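Spindle assembly checkpoint serine/threonine-protein kinase BUB1 (Saccharomyces cerevisiae, PDB 3ESL) acts in the mitotic spindle assembly checkpoint, delaying anaphase until chromosomes are bioriented, and phosphorylates BUB3 and itself. Local coordinates at residues N21-M26 and D31-Y36; H96-T101 and S122-N127; Y104-G109 and S115-E120. All blocks are in the same frame, centred on the assembly; numbering follows the deposited sequence.

All three contacts belong to one elongated all-helical domain, the TPR-like N-terminal region of BUB1, and follow the chain from one end of the stack toward its middle. Contact 1 comes first, where the loop after helix 4-21 folds against helix 29-47; it lies about 30 Å, centre to centre, from contact 2 and about 24 Å from contact 3, touching neither. Contacts 2 and 3 are two levels of one antiparallel hairpin, helices 95-108 and 115-127, with centres about 11 Å apart. Contact 3 is nested inside contact 2, next to the turn, and contact 2 joins the far ends. One contact seats a loop on the next helix; the other two hold a helical hairpin together.

Contact 1: N21-M26 and D31-Y36; sequences NDLEDM and DLFLDY
This is a buried apolar contact between a connecting loop and the start of the helix that follows it, toward one end of the helical stack. Residues 21-26 begin the connector between the consecutive helices 4-21 and 29-47 of the TPR-like stack, pass through a short 3-10 turn at 23-25, and fold back on the first turns of the second helix. No hydrogen bond crosses between the two segments; three side-chain pairs carry the contact. Both methyls of Leu23 meet the CE2-CZ part of the Phe33 ring: Leu23 CD1 lies 3.6 Å from Phe33 CZ, while Leu23 CD2 is 3.7 Å from Phe33 CE2. CD1 approaches the ring obliquely, and the two side chains run at about a right angle. The same CD2 branch of Leu23 also faces CD2 of Leu32, at 4.1 Å. One residue earlier on the helix, Leu32 is crossed at about a right angle by the chain of Met26, with Met26 SD 3.8 Å from Leu32 CB. A bend at the end of the methionine (chi3 73°) brings its CE to 4.0 Å from Leu32 CB. Met26 N bonds to Leu23 O, which ties together the two loop residues that touch the helix. Around this contact, helix 49-67 supplies Tyr66 against Leu23 and Cys63 against Phe33, and helix 4-21 meets Leu32 and Phe33 through Arg18 and Leu19.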
loop_
_atom_site.group_PDB
_atom_site.type_symbol
_atom_site.label_atom_id
_atom_site.label_comp_id
_atom_site.label_asym_id
_atom_site.label_seq_id
_atom_site.Cartn_x
_atom_site.Cartn_y
_atom_site.Cartn_z
ATOM N N ASN A 21 0.887 20.584 15.069
ATOM C CA ASN A 21 -0.006 21.711 15.337
ATOM C C ASN A 21 -1.294 21.732 14.514
ATOM O O ASN A 21 -2.330 22.177 15.004
ATOM C CB ASN A 21 0.714 23.041 15.085
ATOM C CG ASN A 21 1.837 23.312 16.077
ATOM O OD1 ASN A 21 1.936 22.675 17.133
ATOM N ND2 ASN A 21 2.693 24.269 15.734
ATOM N N ASP A 22 -1.208 21.308 13.254
ATOM C CA ASP A 22 -2.295 21.550 12.299
ATOM C C ASP A 22 -3.183 20.347 11.963
ATOM O O ASP A 22 -4.360 20.537 11.630
ATOM C CB ASP A 22 -1.750 22.161 11.001
ATOM C CG ASP A 22 -1.130 23.538 11.206
ATOM O OD1 ASP A 22 -1.369 24.172 12.258
ATOM O OD2 ASP A 22 -0.403 23.989 10.294
ATOM N N LEU A 23 -2.642 19.132 12.044
ATOM C CA LEU A 23 -3.357 17.941 11.552
ATOM C C LEU A 23 -4.734 17.772 12.138
ATOM O O LEU A 23 -5.702 17.471 11.418
ATOM C CB LEU A 23 -2.596 16.651 11.850
ATOM C CG LEU A 23 -1.618 16.009 10.886
ATOM C CD1 LEU A 23 -1.085 14.764 11.568
ATOM C CD2 LEU A 23 -2.247 15.662 9.521
ATOM N N GLU A 24 -4.817 17.950 13.455
ATOM C CA GLU A 24 -6.036 17.617 14.188
ATOM C C GLU A 24 -7.275 18.369 13.690
ATOM O O GLU A 24 -8.376 17.822 13.720
ATOM C CB GLU A 24 -5.841 17.846 15.682
ATOM C CG GLU A 24 -6.968 17.285 16.538
ATOM C CD GLU A 24 -6.605 17.235 18.003
ATOM O OE1 GLU A 24 -5.916 18.170 18.473
ATOM O OE2 GLU A 24 -7.004 16.258 18.678
ATOM N N ASP A 25 -7.086 19.602 13.231
ATOM C CA ASP A 25 -8.202 20.456 12.823
ATOM C C ASP A 25 -8.460 20.463 11.309
ATOM O O ASP A 25 -9.324 21.206 10.834
ATOM C CB ASP A 25 -7.967 21.882 13.302
ATOM C CG ASP A 25 -7.946 21.997 14.820
ATOM O OD1 ASP A 25 -8.643 21.216 15.516
ATOM O OD2 ASP A 25 -7.221 22.885 15.308
ATOM N N MET A 26 -7.721 19.645 10.554
ATOM C CA MET A 26 -7.854 19.670 9.086
ATOM C C MET A 26 -9.041 18.879 8.584
ATOM O O MET A 26 -9.394 17.856 9.183
ATOM C CB MET A 26 -6.595 19.112 8.421
ATOM C CG MET A 26 -5.413 20.058 8.523
ATOM S SD MET A 26 -3.960 19.434 7.670
ATOM C CE MET A 26 -4.400 19.659 5.934
ATOM N N ASP A 31 -3.738 15.249 3.077
ATOM C CA ASP A 31 -3.058 16.185 2.174
ATOM C C ASP A 31 -1.757 16.723 2.764
ATOM O O ASP A 31 -0.782 16.873 2.042
ATOM C CB ASP A 31 -3.986 17.333 1.786
ATOM C CG ASP A 31 -3.434 18.167 0.650
ATOM O OD1 ASP A 31 -3.143 17.587 -0.420
ATOM O OD2 ASP A 31 -3.287 19.400 0.847
ATOM N N LEU A 32 -1.733 16.962 4.075
ATOM C CA LEU A 32 -0.519 17.488 4.718
ATOM C C LEU A 32 0.573 16.409 4.713
ATOM O O LEU A 32 1.723 16.688 4.361
ATOM C CB LEU A 32 -0.814 18.009 6.136
ATOM C CG LEU A 32 0.408 18.448 6.969
ATOM C CD1 LEU A 32 1.211 19.552 6.284
ATOM C CD2 LEU A 32 -0.038 18.877 8.383
ATOM N N PHE A 33 0.218 15.176 5.080
ATOM C CA PHE A 33 1.151 14.059 4.930
ATOM C C PHE A 33 1.657 13.922 3.492
ATOM O O PHE A 33 2.858 13.707 3.271
ATOM C CB PHE A 33 0.511 12.722 5.357
ATOM C CG PHE A 33 0.445 12.521 6.840
ATOM C CD1 PHE A 33 1.610 12.290 7.585
ATOM C CD2 PHE A 33 -0.790 12.529 7.496
ATOM C CE1 PHE A 33 1.531 12.070 8.965
ATOM C CE2 PHE A 33 -0.882 12.308 8.869
ATOM C CZ PHE A 33 0.285 12.081 9.601
ATOM N N LEU A 34 0.750 14.009 2.517
ATOM C CA LEU A 34 1.155 13.875 1.112
ATOM C C LEU A 34 2.154 14.954 0.702
ATOM O O LEU A 34 3.167 14.648 0.063
ATOM C CB LEU A 34 -0.052 13.919 0.168
ATOM C CG LEU A 34 -0.984 12.720 0.207
ATOM C CD1 LEU A 34 -2.215 13.040 -0.624
ATOM C CD2 LEU A 34 -0.282 11.483 -0.343
ATOM N N ASP A 35 1.882 16.203 1.085
ATOM C CA ASP A 35 2.773 17.324 0.745
ATOM C C ASP A 35 4.165 17.054 1.293
ATOM O O ASP A 35 5.171 17.192 0.588
ATOM C CB ASP A 35 2.249 18.636 1.326
ATOM C CG ASP A 35 1.151 19.265 0.490
ATOM O OD1 ASP A 35 0.957 18.868 -0.681
ATOM O OD2 ASP A 35 0.488 20.180 1.028
ATOM N N TYR A 36 4.212 16.618 2.547
ATOM C CA TYR A 36 5.489 16.383 3.219
ATOM C C TYR A 36 6.234 15.210 2.577
ATOM O O TYR A 36 7.415 15.320 2.278
ATOM C CB TYR A 36 5.244 16.192 4.715
ATOM C CG TYR A 36 6.476 16.050 5.585
ATOM C CD1 TYR A 36 7.710 16.590 5.194
ATOM C CD2 TYR A 36 6.385 15.418 6.829
ATOM C CE1 TYR A 36 8.840 16.481 6.026
ATOM C CE2 TYR A 36 7.516 15.288 7.662
ATOM C CZ TYR A 36 8.726 15.830 7.249
ATOM O OH TYR A 36 9.831 15.694 8.057
#

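Contact 2: H96-T101 and S122-N127; sequences HESENT and SKLLEN
Leu124 points toward the segment 96-101 of helix 95-108 and sets one methyl on the Ser98 side chain and the other on the Glu99 backbone. Its CD1 rests 3.8 Å from Ser98 CB, and CD2 reaches 3.6 Å from both the N and the CA of Glu99. With CG anti to the backbone N (chi1 180°), the leucine projects toward the other helix and its fork sits on the Ser98-Glu99 step. The contact is apolar on the serine's side as well: Ser98 touches with CB, while its OG hydrogen-bonds to Asn94 O, one turn back in the chain.

Glu99 reaches out as an extended chain, with CG anti to the backbone N, and crosses Leu125 at about a right angle. There the carboxylate oxygen OE2 comes to 3.5 Å from Leu125 CD2, a van der Waals touch. The charge is answered elsewhere: OE2 forms a salt bridge with Arg185, which would be expected to stabilise the buried carboxylate in its ionised form. Leu125 also packs against Ala134 and Leu137 of helix 131-143, placing it between two neighbouring helices.

The short helical segments run antiparallel, with 151° between their directions and 10.6 Å between their axes at closest approach, and Glu99 and Leu124 hold the nearest CA pair. Two successive antiparallel helices, covered by the next helix in the chain, are the architecture of TPR-like helical stacks, consistent with the TPR clan to which this region of BUB1 belongs.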
loop_
_atom_site.group_PDB
_atom_site.type_symbol
_atom_site.label_atom_id
_atom_site.label_comp_id
_atom_site.label_asym_id
_atom_site.label_seq_id
_atom_site.Cartn_x
_atom_site.Cartn_y
_atom_site.Cartn_z
ATOM N N HIS A 96 6.434 -12.204 3.134
ATOM C CA HIS A 96 5.473 -12.385 4.214
ATOM C C HIS A 96 4.967 -11.070 4.794
ATOM O O HIS A 96 3.777 -10.933 5.056
ATOM C CB HIS A 96 6.006 -13.321 5.292
ATOM C CG HIS A 96 6.000 -14.752 4.865
ATOM N ND1 HIS A 96 4.834 -15.462 4.674
ATOM C CD2 HIS A 96 7.012 -15.598 4.560
ATOM C CE1 HIS A 96 5.128 -16.688 4.282
ATOM N NE2 HIS A 96 6.443 -16.798 4.207
ATOM N N GLU A 97 5.870 -10.119 4.981
ATOM C CA GLU A 97 5.464 -8.807 5.481
ATOM C C GLU A 97 4.673 -8.044 4.430
ATOM O O GLU A 97 3.707 -7.372 4.770
ATOM C CB GLU A 97 6.664 -8.010 5.986
ATOM C CG GLU A 97 7.160 -8.552 7.333
ATOM C CD GLU A 97 6.057 -8.572 8.385
ATOM O OE1 GLU A 97 5.502 -7.492 8.671
ATOM O OE2 GLU A 97 5.724 -9.666 8.911
ATOM N N SER A 98 5.067 -8.174 3.160
ATOM C CA SER A 98 4.255 -7.594 2.059
ATOM C C SER A 98 2.838 -8.162 2.044
ATOM O O SER A 98 1.856 -7.406 2.046
ATOM C CB SER A 98 4.917 -7.796 0.682
ATOM O OG SER A 98 6.107 -7.029 0.577
ATOM N N GLU A 99 2.731 -9.490 2.033
ATOM C CA GLU A 99 1.426 -10.134 2.010
ATOM C C GLU A 99 0.621 -9.780 3.271
ATOM O O GLU A 99 -0.579 -9.522 3.193
ATOM C CB GLU A 99 1.547 -11.656 1.862
ATOM C CG GLU A 99 0.192 -12.297 1.673
ATOM C CD GLU A 99 0.219 -13.809 1.645
ATOM O OE1 GLU A 99 0.844 -14.418 2.535
ATOM O OE2 GLU A 99 -0.413 -14.381 0.728
ATOM N N ASN A 100 1.291 -9.754 4.421
ATOM C CA ASN A 100 0.609 -9.413 5.666
ATOM C C ASN A 100 0.055 -7.988 5.660
ATOM O O ASN A 100 -0.985 -7.717 6.255
ATOM C CB ASN A 100 1.525 -9.610 6.867
ATOM C CG ASN A 100 1.738 -11.077 7.191
ATOM O OD1 ASN A 100 1.056 -11.956 6.648
ATOM N ND2 ASN A 100 2.687 -11.349 8.081
ATOM N N THR A 101 0.765 -7.092 4.985
ATOM C CA THR A 101 0.284 -5.719 4.827
ATOM C C THR A 101 -0.988 -5.712 3.979
ATOM O O THR A 101 -1.985 -5.108 4.383
ATOM C CB THR A 101 1.375 -4.784 4.266
ATOM O OG1 THR A 101 2.535 -4.858 5.105
ATOM C CG2 THR A 101 0.886 -3.322 4.248
ATOM N N SER A 122 -2.638 -9.054 -6.385
ATOM C CA SER A 122 -2.505 -10.163 -7.342
ATOM C C SER A 122 -1.081 -10.263 -7.887
ATOM O O SER A 122 -0.537 -11.378 -8.005
ATOM C CB SER A 122 -3.512 -10.029 -8.490
ATOM O OG SER A 122 -3.305 -11.060 -9.455
ATOM N N LYS A 123 -0.483 -9.117 -8.228
ATOM C CA LYS A 123 0.896 -9.077 -8.726
ATOM C C LYS A 123 1.854 -9.681 -7.695
ATOM O O LYS A 123 2.746 -10.455 -8.054
ATOM C CB LYS A 123 1.317 -7.654 -9.097
ATOM C CG LYS A 123 2.724 -7.545 -9.700
ATOM C CD LYS A 123 3.123 -6.087 -9.990
ATOM C CE LYS A 123 3.584 -5.343 -8.728
ATOM N NZ LYS A 123 4.914 -5.815 -8.216
ATOM N N LEU A 124 1.662 -9.347 -6.416
ATOM C CA LEU A 124 2.516 -9.923 -5.369
ATOM C C LEU A 124 2.420 -11.455 -5.374
ATOM O O LEU A 124 3.451 -12.150 -5.354
ATOM C CB LEU A 124 2.150 -9.353 -3.983
ATOM C CG LEU A 124 2.982 -9.893 -2.814
ATOM C CD1 LEU A 124 4.338 -9.236 -2.758
ATOM C CD2 LEU A 124 2.242 -9.708 -1.493
ATOM N N LEU A 125 1.194 -11.974 -5.398
ATOM C CA LEU A 125 0.969 -13.411 -5.371
ATOM C C LEU A 125 1.507 -14.045 -6.648
ATOM O O LEU A 125 2.101 -15.120 -6.593
ATOM C CB LEU A 125 -0.509 -13.739 -5.215
ATOM C CG LEU A 125 -1.177 -13.322 -3.902
ATOM C CD1 LEU A 125 -2.614 -13.818 -3.863
ATOM C CD2 LEU A 125 -0.371 -13.837 -2.700
ATOM N N GLU A 126 1.306 -13.367 -7.779
ATOM C CA GLU A 126 1.827 -13.866 -9.067
ATOM C C GLU A 126 3.348 -14.054 -9.038
ATOM O O GLU A 126 3.860 -15.136 -9.395
ATOM C CB GLU A 126 1.404 -12.948 -10.226
ATOM C CG GLU A 126 2.166 -13.244 -11.531
ATOM C CD GLU A 126 1.752 -12.374 -12.702
ATOM O OE1 GLU A 126 1.032 -11.359 -12.510
ATOM O OE2 GLU A 126 2.153 -12.719 -13.837
ATOM N N ASN A 127 4.060 -13.014 -8.618
ATOM C CA ASN A 127 5.518 -13.053 -8.497
ATOM C C ASN A 127 5.994 -14.126 -7.518
ATOM O O ASN A 127 7.059 -14.724 -7.713
ATOM C CB ASN A 127 6.080 -11.682 -8.117
ATOM C CG ASN A 127 5.893 -10.641 -9.217
ATOM O OD1 ASN A 127 5.787 -10.974 -10.397
ATOM N ND2 ASN A 127 5.861 -9.374 -8.830
#

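Contact 3: Y104-G109 and S115-E120; sequences YMFNKG and SLFYEE
The Phe117 ring reaches toward helix 104-108 and meets Met105 and Phe106 there. The methyl CE of Met105 lies at the ring's edge, near its plane, 3.9 Å from Phe117 CD1. Farther round the ring, Phe117 CE1 lies 3.9 Å from Met105 CB; the two side chains slide past each other in opposite directions. The Phe106 side chain crosses Phe117 at about a right angle. Phe117 CE2 approaches the edge of the Phe106 ring, 3.9 Å from Phe106 CD1, whereas Phe106 meets the Phe117 ring obliquely. Inside the second helix, one face of the Tyr118 ring receives CD2 of Phe117, which stands 3.7 Å above the plane over its centre, while Tyr118 CD2 lies in plane at the Phe117 edge.

The torsions separate the roles of the neighbours: Phe106 has CG anti to the backbone N (chi1 -172°) and meets the CE2-CZ part of Phe117, while Met105 has CG beside the N and bends at chi3, which brings its methyl to the CD1-CE1 edge.

These segments flank the turn of an antiparallel helical hairpin of the TPR-like domain. Their short axes make an angle of 148° and come within 12.2 Å at their closest, a wide spacing bridged by the aromatic side chains. Helix 95-108 closes in a Schellman motif, where Gly109 takes a positive phi of 71° and its N bonds back to Phe106 O.

Tyr118 OH passes 4.3 Å from Phe106 CE1, but its hydrogen bonds are made to Thr112 O, in the turn, and to Asn144 ND2. Leu140 of helix 131-143 touches Phe106, and Leu137 of the same helix touches Tyr118. Met105 meets Leu80 and Trp83 of helix 77-90.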
loop_
_atom_site.group_PDB
_atom_site.type_symbol
_atom_site.label_atom_id
_atom_site.label_comp_id
_atom_site.label_asym_id
_atom_site.label_seq_id
_atom_site.Cartn_x
_atom_site.Cartn_y
_atom_site.Cartn_z
ATOM N N TYR A 104 -3.836 -7.133 6.073
ATOM C CA TYR A 104 -4.258 -6.184 7.097
ATOM C C TYR A 104 -5.188 -5.124 6.502
ATOM O O TYR A 104 -6.262 -4.838 7.039
ATOM C CB TYR A 104 -3.019 -5.537 7.695
ATOM C CG TYR A 104 -3.259 -4.467 8.730
ATOM C CD1 TYR A 104 -3.470 -4.802 10.072
ATOM C CD2 TYR A 104 -3.226 -3.117 8.380
ATOM C CE1 TYR A 104 -3.659 -3.813 11.036
ATOM C CE2 TYR A 104 -3.413 -2.121 9.336
ATOM C CZ TYR A 104 -3.628 -2.482 10.661
ATOM O OH TYR A 104 -3.810 -1.509 11.619
ATOM N N MET A 105 -4.763 -4.543 5.383
ATOM C CA MET A 105 -5.624 -3.655 4.604
ATOM C C MET A 105 -6.980 -4.311 4.269
ATOM O O MET A 105 -8.034 -3.707 4.468
ATOM C CB MET A 105 -4.902 -3.259 3.318
ATOM C CG MET A 105 -3.629 -2.438 3.559
ATOM S SD MET A 105 -2.608 -2.449 2.057
ATOM C CE MET A 105 -3.593 -1.405 0.998
ATOM N N PHE A 106 -6.944 -5.544 3.772
ATOM C CA PHE A 106 -8.169 -6.262 3.392
ATOM C C PHE A 106 -9.117 -6.368 4.598
ATOM O O PHE A 106 -10.304 -6.062 4.505
ATOM C CB PHE A 106 -7.834 -7.646 2.832
ATOM C CG PHE A 106 -9.025 -8.362 2.244
ATOM C CD1 PHE A 106 -9.440 -8.098 0.940
ATOM C CD2 PHE A 106 -9.731 -9.293 2.998
ATOM C CE1 PHE A 106 -10.551 -8.755 0.390
ATOM C CE2 PHE A 106 -10.841 -9.959 2.461
ATOM C CZ PHE A 106 -11.249 -9.685 1.152
ATOM N N ASN A 107 -8.554 -6.758 5.740
ATOM C CA ASN A 107 -9.312 -6.891 6.991
ATOM C C ASN A 107 -9.964 -5.583 7.448
ATOM O O ASN A 107 -11.064 -5.595 8.004
ATOM C CB ASN A 107 -8.402 -7.416 8.099
ATOM C CG ASN A 107 -9.160 -7.696 9.401
ATOM O OD1 ASN A 107 -8.962 -7.016 10.412
ATOM N ND2 ASN A 107 -10.032 -8.686 9.367
ATOM N N LYS A 108 -9.279 -4.464 7.215
ATOM C CA LYS A 108 -9.789 -3.148 7.595
ATOM C C LYS A 108 -10.657 -2.480 6.519
ATOM O O LYS A 108 -11.186 -1.385 6.731
ATOM C CB LYS A 108 -8.631 -2.227 7.978
ATOM C CG LYS A 108 -7.936 -2.626 9.280
ATOM C CD LYS A 108 -6.938 -1.569 9.737
ATOM C CE LYS A 108 -7.582 -0.462 10.563
ATOM N NZ LYS A 108 -7.815 -0.864 11.978
ATOM N N GLY A 109 -10.801 -3.136 5.372
ATOM C CA GLY A 109 -11.542 -2.565 4.241
ATOM C C GLY A 109 -10.827 -1.409 3.557
ATOM O O GLY A 109 -11.461 -0.585 2.874
ATOM N N SER A 115 -9.789 -1.044 -7.769
ATOM C CA SER A 115 -9.104 -2.009 -8.650
ATOM C C SER A 115 -7.609 -2.137 -8.364
ATOM O O SER A 115 -7.050 -3.236 -8.408
ATOM C CB SER A 115 -9.303 -1.634 -10.123
ATOM O OG SER A 115 -10.658 -1.751 -10.480
ATOM N N LEU A 116 -6.955 -1.010 -8.094
ATOM C CA LEU A 116 -5.529 -0.993 -7.830
ATOM C C LEU A 116 -5.138 -1.955 -6.714
ATOM O O LEU A 116 -4.086 -2.595 -6.792
ATOM C CB LEU A 116 -5.073 0.433 -7.499
ATOM C CG LEU A 116 -3.561 0.602 -7.276
ATOM C CD1 LEU A 116 -2.777 0.250 -8.523
ATOM C CD2 LEU A 116 -3.262 2.006 -6.804
ATOM N N PHE A 117 -5.986 -2.061 -5.690
ATOM C CA PHE A 117 -5.682 -2.935 -4.559
ATOM C C PHE A 117 -5.541 -4.372 -5.055
ATOM O O PHE A 117 -4.538 -5.050 -4.787
ATOM C CB PHE A 117 -6.763 -2.845 -3.480
ATOM C CG PHE A 117 -6.612 -3.879 -2.389
ATOM C CD1 PHE A 117 -5.760 -3.654 -1.313
ATOM C CD2 PHE A 117 -7.304 -5.096 -2.456
ATOM C CE1 PHE A 117 -5.603 -4.628 -0.308
ATOM C CE2 PHE A 117 -7.156 -6.070 -1.453
ATOM C CZ PHE A 117 -6.306 -5.831 -0.374
ATOM N N TYR A 118 -6.543 -4.818 -5.803
ATOM C CA TYR A 118 -6.546 -6.196 -6.298
ATOM C C TYR A 118 -5.454 -6.436 -7.317
ATOM O O TYR A 118 -4.824 -7.505 -7.310
ATOM C CB TYR A 118 -7.922 -6.540 -6.856
ATOM C CG TYR A 118 -8.974 -6.455 -5.788
ATOM C CD1 TYR A 118 -9.259 -7.545 -4.962
ATOM C CD2 TYR A 118 -9.677 -5.267 -5.579
ATOM C CE1 TYR A 118 -10.223 -7.444 -3.957
ATOM C CE2 TYR A 118 -10.638 -5.165 -4.583
ATOM C CZ TYR A 118 -10.908 -6.249 -3.782
ATOM O OH TYR A 118 -11.859 -6.135 -2.799
ATOM N N GLU A 119 -5.214 -5.452 -8.185
ATOM C CA GLU A 119 -4.126 -5.563 -9.182
ATOM C C GLU A 119 -2.752 -5.760 -8.537
ATOM O O GLU A 119 -1.983 -6.651 -8.925
ATOM C CB GLU A 119 -4.111 -4.343 -10.110
ATOM C CG GLU A 119 -5.348 -4.276 -11.007
ATOM C CD GLU A 119 -5.487 -2.955 -11.757
ATOM O OE1 GLU A 119 -5.064 -1.903 -11.224
ATOM O OE2 GLU A 119 -6.031 -2.972 -12.888
ATOM N N GLU A 120 -2.452 -4.924 -7.546
ATOM C CA GLU A 120 -1.170 -4.989 -6.854
ATOM C C GLU A 120 -1.013 -6.237 -5.981
ATOM O O GLU A 120 0.054 -6.856 -5.978
ATOM C CB GLU A 120 -0.939 -3.705 -6.045
ATOM C CG GLU A 120 -0.778 -2.455 -6.933
ATOM C CD GLU A 120 0.502 -2.459 -7.769
ATOM O OE1 GLU A 120 1.532 -3.012 -7.324
ATOM O OE2 GLU A 120 0.476 -1.893 -8.884
#